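Aminotransferase class-III (Ochrobactrum anthropi, PDB 5GHG) probably transfers amino groups between amines and carbonyl compounds as a vitamin B6-dependent class-III omega-transaminase, here holding its cofactor as pyridoxamine phosphate. Local coordinates at residues 66-71 with 343-348; 406-411 with 444-449. The protein carries 1 engineered substitution. One frame throughout, in Å; residues are numbered along the deposited sequence.

Contact 1. Residues 66-71 with 343-348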
ATOM      1  N   GLU B  66     -17.043 -16.892  -4.294  1.00  7.67           N
ATOM      2  CA  GLU B  66     -18.222 -16.282  -3.679  1.00  7.66           C
ATOM      3  C   GLU B  66     -18.767 -15.224  -4.629  1.00  8.32           C
ATOM      4  O   GLU B  66     -18.351 -14.059  -4.582  1.00  5.53           O
ATOM      5  CB  GLU B  66     -17.884 -15.691  -2.313  1.00  9.17           C
ATOM      6  CG  GLU B  66     -19.099 -15.134  -1.581  1.00 10.35           C
ATOM      7  CD  GLU B  66     -20.337 -16.011  -1.768  1.00 18.42           C
ATOM      8  OE1 GLU B  66     -21.207 -15.670  -2.622  1.00 16.29           O
ATOM      9  OE2 GLU B  66     -20.429 -17.059  -1.063  1.00 18.62           O
ATOM     10  N   PRO B  67     -19.697 -15.579  -5.524  1.00  9.03           N
ATOM     11  CA  PRO B  67     -20.123 -14.625  -6.554  1.00  7.23           C
ATOM     12  C   PRO B  67     -20.910 -13.434  -6.028  1.00  7.18           C
ATOM     13  O   PRO B  67     -21.017 -12.439  -6.755  1.00  5.52           O
ATOM     14  CB  PRO B  67     -20.968 -15.490  -7.513  1.00 10.05           C
ATOM     15  CG  PRO B  67     -21.401 -16.656  -6.710  1.00  9.47           C
ATOM     16  CD  PRO B  67     -20.287 -16.917  -5.725  1.00  8.80           C
ATOM     17  N   ARG B  68     -21.439 -13.475  -4.804  1.00  4.77           N
ATOM     18  CA  ARG B  68     -22.099 -12.291  -4.250  1.00  7.05           C
ATOM     19  C   ARG B  68     -21.137 -11.095  -4.162  1.00  6.32           C
ATOM     20  O   ARG B  68     -21.550  -9.944  -4.317  1.00  5.22           O
ATOM     21  CB  ARG B  68     -22.653 -12.574  -2.848  1.00 10.03           C
ATOM     22  CG  ARG B  68     -23.992 -13.267  -2.812  1.00 18.89           C
ATOM     23  CD  ARG B  68     -24.413 -13.587  -1.380  1.00 23.26           C
ATOM     24  NE  ARG B  68     -24.687 -12.398  -0.574  1.00 25.13           N
ATOM     25  CZ  ARG B  68     -25.198 -12.433   0.663  1.00 25.93           C
ATOM     26  NH1 ARG B  68     -25.506 -13.594   1.226  1.00 22.65           N
ATOM     27  NH2 ARG B  68     -25.406 -11.308   1.338  1.00 21.69           N
ATOM     28  N   LEU B  69     -19.863 -11.357  -3.892  1.00  3.98           N
ATOM     29  CA  LEU B  69     -18.893 -10.272  -3.787  1.00  4.43           C
ATOM     30  C   LEU B  69     -18.601  -9.647  -5.158  1.00  3.68           C
ATOM     31  O   LEU B  69     -18.430  -8.435  -5.262  1.00  3.73           O
ATOM     32  CB  LEU B  69     -17.623 -10.773  -3.116  1.00  3.15           C
ATOM     33  CG  LEU B  69     -17.744 -11.212  -1.667  1.00  4.28           C
ATOM     34  CD1 LEU B  69     -16.348 -11.483  -1.090  1.00  5.47           C
ATOM     35  CD2 LEU B  69     -18.484 -10.174  -0.849  1.00  5.37           C
ATOM     36  N   ALA B  70     -18.561 -10.467  -6.211  1.00  4.48           N
ATOM     37  CA  ALA B  70     -18.417  -9.948  -7.569  1.00  6.44           C
ATOM     38  C   ALA B  70     -19.585  -9.023  -7.944  1.00  5.09           C
ATOM     39  O   ALA B  70     -19.383  -7.966  -8.542  1.00  5.27           O
ATOM     40  CB  ALA B  70     -18.307 -11.087  -8.574  1.00  5.78           C
ATOM     41  N   GLU B  71     -20.804  -9.416  -7.593  1.00  5.06           N
ATOM     42  CA  GLU B  71     -21.956  -8.564  -7.889  1.00  4.65           C
ATOM     43  C   GLU B  71     -21.904  -7.257  -7.100  1.00  4.71           C
ATOM     44  O   GLU B  71     -22.279  -6.205  -7.616  1.00  4.02           O
ATOM     45  CB  GLU B  71     -23.269  -9.316  -7.581  1.00  6.77           C
ATOM     46  CG  GLU B  71     -24.478  -8.457  -7.877  1.00 10.23           C
ATOM     47  CD  GLU B  71     -25.792  -9.242  -7.966  1.00 12.46           C
ATOM     48  OE1 GLU B  71     -26.761  -8.768  -7.346  1.00 12.57           O
ATOM     49  OE2 GLU B  71     -25.850 -10.284  -8.659  1.00 13.41           O
ATOM     50  N   GLU B 343     -21.838 -12.698   8.663  1.00  8.60           N
ATOM     51  CA  GLU B 343     -22.961 -12.591   9.592  1.00 13.51           C
ATOM     52  C   GLU B 343     -24.084 -13.560   9.239  1.00 14.16           C
ATOM     53  O   GLU B 343     -24.536 -14.346  10.084  1.00 12.60           O
ATOM     54  CB  GLU B 343     -23.532 -11.177   9.554  1.00 19.63           C
ATOM     55  CG  GLU B 343     -23.172 -10.290  10.698  1.00 36.37           C
ATOM     56  CD  GLU B 343     -23.575  -8.847  10.409  1.00 49.66           C
ATOM     57  OE1 GLU B 343     -24.665  -8.652   9.789  1.00 55.22           O
ATOM     58  OE2 GLU B 343     -22.797  -7.929  10.775  1.00 50.17           O
ATOM     59  N   GLU B 344     -24.589 -13.462   8.012  1.00 12.12           N
ATOM     60  CA  GLU B 344     -25.749 -14.236   7.607  1.00 16.00           C
ATOM     61  C   GLU B 344     -25.488 -15.727   7.714  1.00 16.89           C
ATOM     62  O   GLU B 344     -26.365 -16.488   8.126  1.00 13.54           O
ATOM     63  CB  GLU B 344     -26.151 -13.895   6.180  1.00 13.98           C
ATOM     64  CG  GLU B 344     -26.670 -12.483   5.984  1.00 23.75           C
ATOM     65  CD  GLU B 344     -26.854 -12.155   4.496  1.00 30.75           C
ATOM     66  OE1 GLU B 344     -26.874 -10.950   4.152  1.00 26.96           O
ATOM     67  OE2 GLU B 344     -26.977 -13.111   3.675  1.00 30.63           O
ATOM     68  N   ARG B 345     -24.300 -16.168   7.307  1.00  9.90           N
ATOM     69  CA  ARG B 345     -24.012 -17.592   7.277  1.00 11.15           C
ATOM     70  C   ARG B 345     -23.323 -18.077   8.544  1.00 10.01           C
ATOM     71  O   ARG B 345     -22.848 -19.215   8.588  1.00  9.56           O
ATOM     72  CB  ARG B 345     -23.180 -17.922   6.041  1.00 12.94           C
ATOM     73  CG  ARG B 345     -23.895 -17.440   4.806  1.00 18.05           C
ATOM     74  CD  ARG B 345     -23.269 -17.897   3.518  1.00 18.74           C
ATOM     75  NE  ARG B 345     -24.009 -17.322   2.401  1.00 21.34           N
ATOM     76  CZ  ARG B 345     -23.545 -17.257   1.155  1.00 24.43           C
ATOM     77  NH1 ARG B 345     -24.293 -16.711   0.194  1.00 16.81           N
ATOM     78  NH2 ARG B 345     -22.330 -17.727   0.883  1.00 14.11           N
ATOM     79  N   ASP B 346     -23.277 -17.249   9.582  1.00 10.78           N
ATOM     80  CA  ASP B 346     -22.809 -17.692  10.889  1.00  9.81           C
ATOM     81  C   ASP B 346     -21.396 -18.271  10.787  1.00  9.45           C
ATOM     82  O   ASP B 346     -21.077 -19.313  11.359  1.00  7.07           O
ATOM     83  CB  ASP B 346     -23.802 -18.708  11.462  1.00 15.05           C
ATOM     84  CG  ASP B 346     -23.885 -18.685  12.976  1.00 30.71           C
ATOM     85  OD1 ASP B 346     -23.559 -17.649  13.598  1.00 30.79           O
ATOM     86  OD2 ASP B 346     -24.300 -19.719  13.551  1.00 45.12           O
ATOM     87  N   LEU B 347     -20.526 -17.580  10.048  1.00  7.74           N
ATOM     88  CA  LEU B 347     -19.186 -18.124   9.828  1.00  6.50           C
ATOM     89  C   LEU B 347     -18.266 -17.989  11.034  1.00  4.78           C
ATOM     90  O   LEU B 347     -17.327 -18.776  11.172  1.00  5.05           O
ATOM     91  CB  LEU B 347     -18.554 -17.482   8.592  1.00  5.54           C
ATOM     92  CG  LEU B 347     -19.306 -17.740   7.288  1.00  5.64           C
ATOM     93  CD1 LEU B 347     -18.557 -17.144   6.087  1.00  5.69           C
ATOM     94  CD2 LEU B 347     -19.592 -19.233   7.057  1.00  6.00           C
ATOM     95  N   VAL B 348     -18.507 -17.031  11.926  1.00  5.51           N
ATOM     96  CA  VAL B 348     -17.715 -17.004  13.160  1.00  5.23           C
ATOM     97  C   VAL B 348     -17.957 -18.292  13.958  1.00  6.80           C
ATOM     98  O   VAL B 348     -17.016 -18.921  14.465  1.00  5.00           O
ATOM     99  CB  VAL B 348     -18.046 -15.758  13.992  1.00  5.77           C
ATOM    100  CG1 VAL B 348     -17.305 -15.776  15.303  1.00  7.53           C
ATOM    101  CG2 VAL B 348     -17.691 -14.501  13.202  1.00  7.60           C
TER
HETATM  102  O   HOH W   1     -23.545 -16.681  -2.594  1.00 21.86           O
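Arg68 and Glu344 meet as a two-pronged salt bridge, one nitrogen to each oxygen. NH1 of Arg68 reaches OE2 of Glu344 at 2.9 Å, and NH2 of Arg68 reaches OE1 of Glu344 at 3.2 Å with a fairly straight N-H...O angle of 166°. Both oxygens lie near the guanidinium plane, yet the carboxylate is turned by 30° against it. The bend in the Arg68 chain at chi3 (67°) swings the guanidinium out of line with the chain before it, while its NE pairs with Glu337 on helix 329-344.

The second bridge runs from NH2 of Arg345 to OE2 of Glu66 at 2.8 Å, meeting the oxygen from above the carboxylate plane. The other oxygen of Glu66, OE1, caps helix 67-77 through Arg68 N at 3.1 Å. A water joins this same OE1 to Arg345 NH1.

The closer-packed part is where Glu66 and Arg68, both partly exposed, rest on Ile341; Glu344 and Arg345 form the exposed, looser side. The nearest CA atoms, those of Glu66 and Arg345, stand 12.5 Å apart, a gap bridged by long side chains. A leucine in place of Arg68 would probably leave the carboxylates of Glu344 and Glu337 without their shared cationic mate.

NH1 of Arg68 lies 3.5 Å from NH1 of Arg345, a like-charge approach that the flanking carboxylates probably offset. Between the start of helix 67-77 and the C-terminal end of helix 329-344, closed by a Schellman motif at Asp346, these two segments thus meet through paired charges.

Contact 2. Residues 406-411 with 444-449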
ATOM      1  N   ASN B 406       6.586 -29.213   3.667  1.00  5.41           N
ATOM      2  CA  ASN B 406       5.623 -28.393   2.943  1.00  4.52           C
ATOM      3  C   ASN B 406       5.523 -28.825   1.478  1.00  4.91           C
ATOM      4  O   ASN B 406       4.437 -28.853   0.906  1.00  4.53           O
ATOM      5  CB  ASN B 406       6.029 -26.927   3.034  1.00  5.03           C
ATOM      6  CG  ASN B 406       4.889 -25.966   2.690  1.00  8.09           C
ATOM      7  OD1 ASN B 406       3.746 -26.203   3.049  1.00 10.13           O
ATOM      8  ND2 ASN B 406       5.212 -24.884   2.029  1.00 11.66           N
ATOM      9  N   ALA B 407       6.662 -29.161   0.865  1.00  4.58           N
ATOM     10  CA  ALA B 407       6.649 -29.643  -0.516  1.00  6.44           C
ATOM     11  C   ALA B 407       5.893 -30.967  -0.645  1.00  6.21           C
ATOM     12  O   ALA B 407       5.143 -31.175  -1.605  1.00  5.48           O
ATOM     13  CB  ALA B 407       8.077 -29.779  -1.037  1.00  7.23           C
ATOM     14  N   VAL B 408       6.088 -31.876   0.311  1.00  4.95           N
ATOM     15  CA  VAL B 408       5.365 -33.142   0.281  1.00  5.82           C
ATOM     16  C   VAL B 408       3.873 -32.916   0.504  1.00  4.81           C
ATOM     17  O   VAL B 408       3.027 -33.516  -0.164  1.00  3.37           O
ATOM     18  CB  VAL B 408       5.942 -34.118   1.322  1.00  7.34           C
ATOM     19  CG1 VAL B 408       5.026 -35.342   1.443  1.00  6.50           C
ATOM     20  CG2 VAL B 408       7.326 -34.544   0.927  1.00  7.71           C
ATOM     21  N   LEU B 409       3.530 -32.034   1.441  1.00  3.68           N
ATOM     22  CA  LEU B 409       2.127 -31.738   1.680  1.00  4.67           C
ATOM     23  C   LEU B 409       1.460 -31.174   0.416  1.00  5.33           C
ATOM     24  O   LEU B 409       0.311 -31.520   0.106  1.00  4.52           O
ATOM     25  CB  LEU B 409       1.995 -30.764   2.847  1.00  4.67           C
ATOM     26  CG  LEU B 409       0.643 -30.448   3.441  1.00  8.25           C
ATOM     27  CD1 LEU B 409      -0.106 -31.701   3.842  1.00  7.29           C
ATOM     28  CD2 LEU B 409       0.821 -29.535   4.658  1.00  9.98           C
ATOM     29  N   GLN B 410       2.171 -30.323  -0.330  1.00  3.02           N
ATOM     30  CA  GLN B 410       1.637 -29.813  -1.588  1.00  5.68           C
ATOM     31  C   GLN B 410       1.448 -30.930  -2.621  1.00  6.65           C
ATOM     32  O   GLN B 410       0.475 -30.925  -3.380  1.00  6.15           O
ATOM     33  CB  GLN B 410       2.545 -28.712  -2.146  1.00  6.54           C
ATOM     34  CG  GLN B 410       2.050 -28.094  -3.463  1.00  6.92           C
ATOM     35  CD  GLN B 410       2.955 -26.956  -3.911  1.00 12.44           C
ATOM     36  OE1 GLN B 410       3.327 -26.108  -3.100  1.00 21.54           O
ATOM     37  NE2 GLN B 410       3.369 -26.963  -5.175  1.00 10.58           N
ATOM     38  N   GLU B 411       2.372 -31.895  -2.656  1.00  7.32           N
ATOM     39  CA  GLU B 411       2.173 -33.075  -3.495  1.00  8.88           C
ATOM     40  C   GLU B 411       0.893 -33.817  -3.118  1.00  8.27           C
ATOM     41  O   GLU B 411       0.248 -34.420  -3.976  1.00  8.38           O
ATOM     42  CB  GLU B 411       3.355 -34.040  -3.373  1.00  7.23           C
ATOM     43  CG  GLU B 411       4.666 -33.562  -3.931  1.00 11.90           C
ATOM     44  CD  GLU B 411       5.766 -34.610  -3.731  1.00 19.14           C
ATOM     45  OE1 GLU B 411       6.664 -34.394  -2.868  1.00 21.00           O
ATOM     46  OE2 GLU B 411       5.687 -35.693  -4.379  1.00 22.85           O
ATOM     47  N   GLU B 444      -0.602 -35.863   8.511  1.00  5.43           N
ATOM     48  CA  GLU B 444      -0.102 -37.067   9.167  1.00  6.00           C
ATOM     49  C   GLU B 444       0.683 -37.945   8.196  1.00  6.07           C
ATOM     50  O   GLU B 444       1.789 -38.402   8.510  1.00  5.79           O
ATOM     51  CB  GLU B 444      -1.253 -37.859   9.781  1.00  8.22           C
ATOM     52  CG  GLU B 444      -0.788 -39.178  10.371  1.00 13.14           C
ATOM     53  CD  GLU B 444      -1.887 -39.899  11.136  1.00 23.25           C
ATOM     54  OE1 GLU B 444      -3.077 -39.587  10.928  1.00 20.06           O
ATOM     55  OE2 GLU B 444      -1.541 -40.765  11.958  1.00 27.23           O
ATOM     56  N   ALA B 445       0.114 -38.192   7.009  1.00  6.67           N
ATOM     57  CA  ALA B 445       0.807 -39.005   6.012  1.00  8.42           C
ATOM     58  C   ALA B 445       2.093 -38.324   5.545  1.00  6.06           C
ATOM     59  O   ALA B 445       3.099 -38.989   5.285  1.00  7.37           O
ATOM     60  CB  ALA B 445      -0.121 -39.282   4.829  1.00  7.21           C
ATOM     61  N   THR B 446       2.063 -36.999   5.419  1.00  5.51           N
ATOM     62  CA  THR B 446       3.259 -36.237   5.073  1.00  4.67           C
ATOM     63  C   THR B 446       4.373 -36.462   6.092  1.00  5.80           C
ATOM     64  O   THR B 446       5.529 -36.691   5.728  1.00  6.08           O
ATOM     65  CB  THR B 446       2.938 -34.741   5.004  1.00  4.61           C
ATOM     66  OG1 THR B 446       2.113 -34.480   3.866  1.00  4.47           O
ATOM     67  CG2 THR B 446       4.207 -33.945   4.884  1.00  5.58           C
ATOM     68  N   LEU B 447       4.040 -36.364   7.378  1.00  5.41           N
ATOM     69  CA  LEU B 447       5.067 -36.528   8.401  1.00  7.66           C
ATOM     70  C   LEU B 447       5.630 -37.952   8.385  1.00  7.28           C
ATOM     71  O   LEU B 447       6.827 -38.145   8.586  1.00  7.80           O
ATOM     72  CB  LEU B 447       4.508 -36.179   9.771  1.00  8.19           C
ATOM     73  CG  LEU B 447       4.099 -34.706   9.872  1.00  8.47           C
ATOM     74  CD1 LEU B 447       3.593 -34.375  11.263  1.00  9.01           C
ATOM     75  CD2 LEU B 447       5.249 -33.799   9.495  1.00  9.96           C
ATOM     76  N   ASN B 448       4.779 -38.949   8.135  1.00  6.93           N
ATOM     77  CA  ASN B 448       5.279 -40.324   8.003  1.00  7.96           C
ATOM     78  C   ASN B 448       6.211 -40.468   6.800  1.00  9.37           C
ATOM     79  O   ASN B 448       7.267 -41.099   6.897  1.00  8.99           O
ATOM     80  CB  ASN B 448       4.112 -41.296   7.919  1.00  7.42           C
ATOM     81  CG  ASN B 448       3.387 -41.423   9.237  1.00 13.47           C
ATOM     82  OD1 ASN B 448       3.949 -41.100  10.288  1.00 12.45           O
ATOM     83  ND2 ASN B 448       2.150 -41.857   9.206  1.00 11.36           N
ATOM     84  N   ASP B 449       5.834 -39.888   5.653  1.00  8.31           N
ATOM     85  CA  ASP B 449       6.696 -39.925   4.473  1.00  9.31           C
ATOM     86  C   ASP B 449       8.049 -39.276   4.757  1.00  9.91           C
ATOM     87  O   ASP B 449       9.098 -39.819   4.390  1.00 10.05           O
ATOM     88  CB  ASP B 449       6.040 -39.213   3.297  1.00 10.66           C
ATOM     89  CG  ASP B 449       4.972 -40.057   2.619  1.00 19.74           C
ATOM     90  OD1 ASP B 449       4.847 -41.249   2.975  1.00 23.42           O
ATOM     91  OD2 ASP B 449       4.263 -39.505   1.716  1.00 24.10           O
TER
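Two helices of the C-terminal part of this class-III aminotransferase, 400-411 and 433-455, pack through a small patch centred on Thr446. Over the short segments their axes approach to 9.2 Å, and their directions differ by 128°, closer to antiparallel than to parallel. The CA atoms of Leu409 and Thr446, 5.7 Å apart, mark where the backbones come nearest.

Thr446 divides its two branches between neighbouring residues. With CG2 anti to the backbone N and OG1 beside it (chi1 -70°), the methyl CG2 touches CG1 of Val408 at 3.8 Å, while OG1 lies 3.5 Å from CA of Leu409. The side chain of Leu409 crosses that of Thr446 at about a right angle, bringing CD1 to 3.6 Å from OG1. These are van der Waals contacts: the hydroxyl makes its hydrogen bond to Ala442 O, within its own helix. At the margin, OD2 of Asp449 is a loose 4.2 Å from CG1 of Val408 and forms a salt bridge with Arg412, just past the end of helix 400-411.

Leu409 also touches Val414 and Ser416 of strand 414-419 and Phe425 of strand 422-425, so helix 400-411 packs on these strands as well as against helix 433-455.

In the fold
The two contacts follow one another along the chain without touching: their centres are 32 Å apart and their nearest atoms about 22 Å. The chain between 66-71 and 343-348 contains every strand of the sheet running from 111-115 to 178-181, and the residues seen around the cofactor, from Ser117 to Lys287, so contact 1 brings together chain on both sides of that large domain. Contact 2 joins helices 400-411 and 433-455 across a much shorter connection of 32 residues, which holds strands 414-419 and 422-425. Those strands share a sheet with 32-38, 41-44 and 49-52, which precede contact 1; the second sheet is therefore built from both ends of the chain.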